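Local coordinates for protein histidine kinase (Methanosarcina mazei, PDB 3LIB) that probably acts as a membrane-bound histidine kinase that phosphorylates itself on histidine at the expense of ATP, this piece being its extracellular Cache sensor domain, at residues Ser43-Glu47 with Ser154-Lys158. Sequence-based numbering, arbitrary orientation.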
ATOM      1  N   SER A  43     -13.664   2.962 -11.197  1.00 62.69           N
ATOM      2  CA  SER A  43     -13.289   3.665 -12.419  1.00 63.96           C
ATOM      3  C   SER A  43     -13.976   3.126 -13.661  1.00 63.82           C
ATOM      4  O   SER A  43     -14.380   3.898 -14.517  1.00 63.42           O
ATOM      5  CB  SER A  43     -11.774   3.720 -12.609  1.00 64.23           C
ATOM      6  OG  SER A  43     -11.305   2.534 -13.220  1.00 66.74           O
ATOM      7  N   THR A  44     -14.115   1.810 -13.756  1.00 64.49           N
ATOM      8  CA  THR A  44     -14.760   1.245 -14.922  1.00 65.55           C
ATOM      9  C   THR A  44     -16.125   1.877 -14.909  1.00 65.86           C
ATOM     10  O   THR A  44     -16.701   2.181 -15.944  1.00 65.90           O
ATOM     11  CB  THR A  44     -14.870  -0.313 -14.880  1.00 65.86           C
ATOM     12  OG1 THR A  44     -13.596  -0.924 -15.169  1.00 66.75           O
ATOM     13  CG2 THR A  44     -15.864  -0.815 -15.940  1.00 67.32           C
ATOM     14  N   THR A  45     -16.637   2.104 -13.710  1.00 66.60           N
ATOM     15  CA  THR A  45     -17.946   2.696 -13.581  1.00 66.65           C
ATOM     16  C   THR A  45     -17.902   4.100 -14.103  1.00 66.60           C
ATOM     17  O   THR A  45     -18.674   4.426 -14.985  1.00 67.11           O
ATOM     18  CB  THR A  45     -18.441   2.675 -12.140  1.00 66.97           C
ATOM     19  OG1 THR A  45     -18.789   1.328 -11.801  1.00 67.45           O
ATOM     20  CG2 THR A  45     -19.658   3.556 -11.983  1.00 66.38           C
ATOM     21  N   MET A  46     -16.994   4.931 -13.594  1.00 66.50           N
ATOM     22  CA  MET A  46     -16.937   6.322 -14.063  1.00 66.08           C
ATOM     23  C   MET A  46     -16.759   6.406 -15.569  1.00 67.27           C
ATOM     24  O   MET A  46     -17.259   7.323 -16.204  1.00 67.21           O
ATOM     25  CB  MET A  46     -15.838   7.093 -13.374  1.00 65.11           C
ATOM     26  CG  MET A  46     -16.127   7.422 -11.934  1.00 61.97           C
ATOM     27  SD  MET A  46     -17.363   8.699 -11.665  1.00 51.80           S
ATOM     28  CE  MET A  46     -18.621   7.678 -10.935  1.00 51.29           C
ATOM     29  N   GLU A  47     -16.031   5.455 -16.144  1.00 68.91           N
ATOM     30  CA  GLU A  47     -15.953   5.354 -17.600  1.00 70.50           C
ATOM     31  C   GLU A  47     -17.354   5.250 -18.180  1.00 71.41           C
ATOM     32  O   GLU A  47     -17.650   5.854 -19.197  1.00 71.87           O
ATOM     33  CB  GLU A  47     -15.150   4.124 -18.039  1.00 70.48           C
ATOM     34  CG  GLU A  47     -13.708   4.378 -18.407  1.00 71.89           C
ATOM     35  CD  GLU A  47     -12.791   3.240 -17.981  1.00 73.92           C
ATOM     36  OE1 GLU A  47     -13.301   2.118 -17.770  1.00 76.29           O
ATOM     37  OE2 GLU A  47     -11.564   3.464 -17.833  1.00 74.02           O
ATOM     38  N   SER A 154      -6.719   3.558 -10.229  1.00 59.82           N
ATOM     39  CA  SER A 154      -6.991   2.973 -11.527  1.00 60.21           C
ATOM     40  C   SER A 154      -7.539   3.997 -12.509  1.00 59.90           C
ATOM     41  O   SER A 154      -8.576   4.602 -12.253  1.00 59.13           O
ATOM     42  CB  SER A 154      -7.975   1.837 -11.352  1.00 60.62           C
ATOM     43  OG  SER A 154      -8.289   1.276 -12.597  1.00 62.32           O
ATOM     44  N   PRO A 155      -6.832   4.181 -13.648  1.00 60.14           N
ATOM     45  CA  PRO A 155      -7.187   5.207 -14.646  1.00 60.23           C
ATOM     46  C   PRO A 155      -8.591   5.025 -15.286  1.00 60.63           C
ATOM     47  O   PRO A 155      -9.024   3.898 -15.573  1.00 59.79           O
ATOM     48  CB  PRO A 155      -6.086   5.086 -15.695  1.00 59.50           C
ATOM     49  CG  PRO A 155      -5.550   3.707 -15.534  1.00 59.47           C
ATOM     50  CD  PRO A 155      -5.717   3.323 -14.098  1.00 59.75           C
ATOM     51  N   ILE A 156      -9.290   6.159 -15.431  1.00 61.36           N
ATOM     52  CA  ILE A 156     -10.564   6.263 -16.139  1.00 61.45           C
ATOM     53  C   ILE A 156     -10.233   6.615 -17.574  1.00 62.33           C
ATOM     54  O   ILE A 156      -9.878   7.774 -17.894  1.00 61.80           O
ATOM     55  CB  ILE A 156     -11.522   7.356 -15.552  1.00 61.38           C
ATOM     56  CG1 ILE A 156     -11.685   7.182 -14.018  1.00 60.02           C
ATOM     57  CG2 ILE A 156     -12.867   7.336 -16.340  1.00 59.57           C
ATOM     58  CD1 ILE A 156     -12.399   8.308 -13.286  1.00 55.05           C
ATOM     59  N   MET A 157     -10.296   5.592 -18.427  1.00 63.24           N
ATOM     60  CA  MET A 157      -9.955   5.747 -19.835  1.00 63.78           C
ATOM     61  C   MET A 157     -11.246   5.920 -20.610  1.00 65.54           C
ATOM     62  O   MET A 157     -11.994   4.969 -20.767  1.00 65.92           O
ATOM     63  CB  MET A 157      -9.152   4.537 -20.332  1.00 62.38           C
ATOM     64  CG  MET A 157      -7.771   4.378 -19.697  1.00 58.25           C
ATOM     65  SD  MET A 157      -6.732   5.834 -19.782  1.00 51.20           S
ATOM     66  CE  MET A 157      -6.710   6.045 -21.534  1.00 52.49           C
ATOM     67  N   LYS A 158     -11.527   7.137 -21.063  1.00 67.89           N
ATOM     68  CA  LYS A 158     -12.716   7.379 -21.900  1.00 70.44           C
ATOM     69  C   LYS A 158     -12.452   7.375 -23.413  1.00 71.69           C
ATOM     70  O   LYS A 158     -11.932   8.338 -23.993  1.00 71.33           O
ATOM     71  CB  LYS A 158     -13.461   8.646 -21.472  1.00 70.71           C
ATOM     72  CG  LYS A 158     -14.570   8.363 -20.482  1.00 71.37           C
ATOM     73  CD  LYS A 158     -15.222   9.626 -19.976  1.00 71.58           C
ATOM     74  CE  LYS A 158     -16.212   9.242 -18.906  1.00 72.80           C
ATOM     75  NZ  LYS A 158     -17.187  10.315 -18.712  1.00 74.91           N
TER
HETATM   76  O   HOH W   1     -10.101   1.654 -15.661  1.00 42.85           O
HETATM   77  O   HOH W   2     -17.414  10.813 -16.289  1.00 59.59           O
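The carboxylate of E47 lies against M157, whose carbonyl O sits under one face, 3.4 Å from CD of E47; on the opposite side the P155 carbonyl O comes in obliquely towards OE2. At the rim of the group, the anti lone pair of OE2 receives the M157 amide N-H at 158°. The N-to-OE2 separation refines to 2.5 Å, too short to be read closely at this resolution. This is the PDC fold of the Cache sensor domain: the last turns of the long helix 12-48 pack over strand 147-158, the two segments running nearly parallel with their axes 7.3 Å apart. I156 supplies the greasy part. Its CG1 stands anti to the carbonyl carbon (chi1 -51°), which carries CD1 across the M46 side chain to within 3.6 Å of M46 CB, while CG2 lies alongside CG of E47. Beyond the segments, M46 and I156 reach V76 and F78 of strand 73-78, so this packing continues into the sheet. With an alanine in place of E47, the M157 N-H would probably lose its side-chain acceptor and I156 CG2 part of its cover. K158 stretches out beyond CG and runs under the helix end, its CE 3.5 Å from the M46 carbonyl O; NZ donates to a water that passes on a weak bond to that same oxygen. At the far end S43 CB rests 3.7 Å from I156 CG1. S43 OG reaches S154 OG in a weak bond of 3.3 Å whose proton could instead go to the R40 carbonyl, and the firmer partner of S154 is D136. A second water bridges the segments here, 2.9 Å from S43 OG and donating to the P155 carbonyl O.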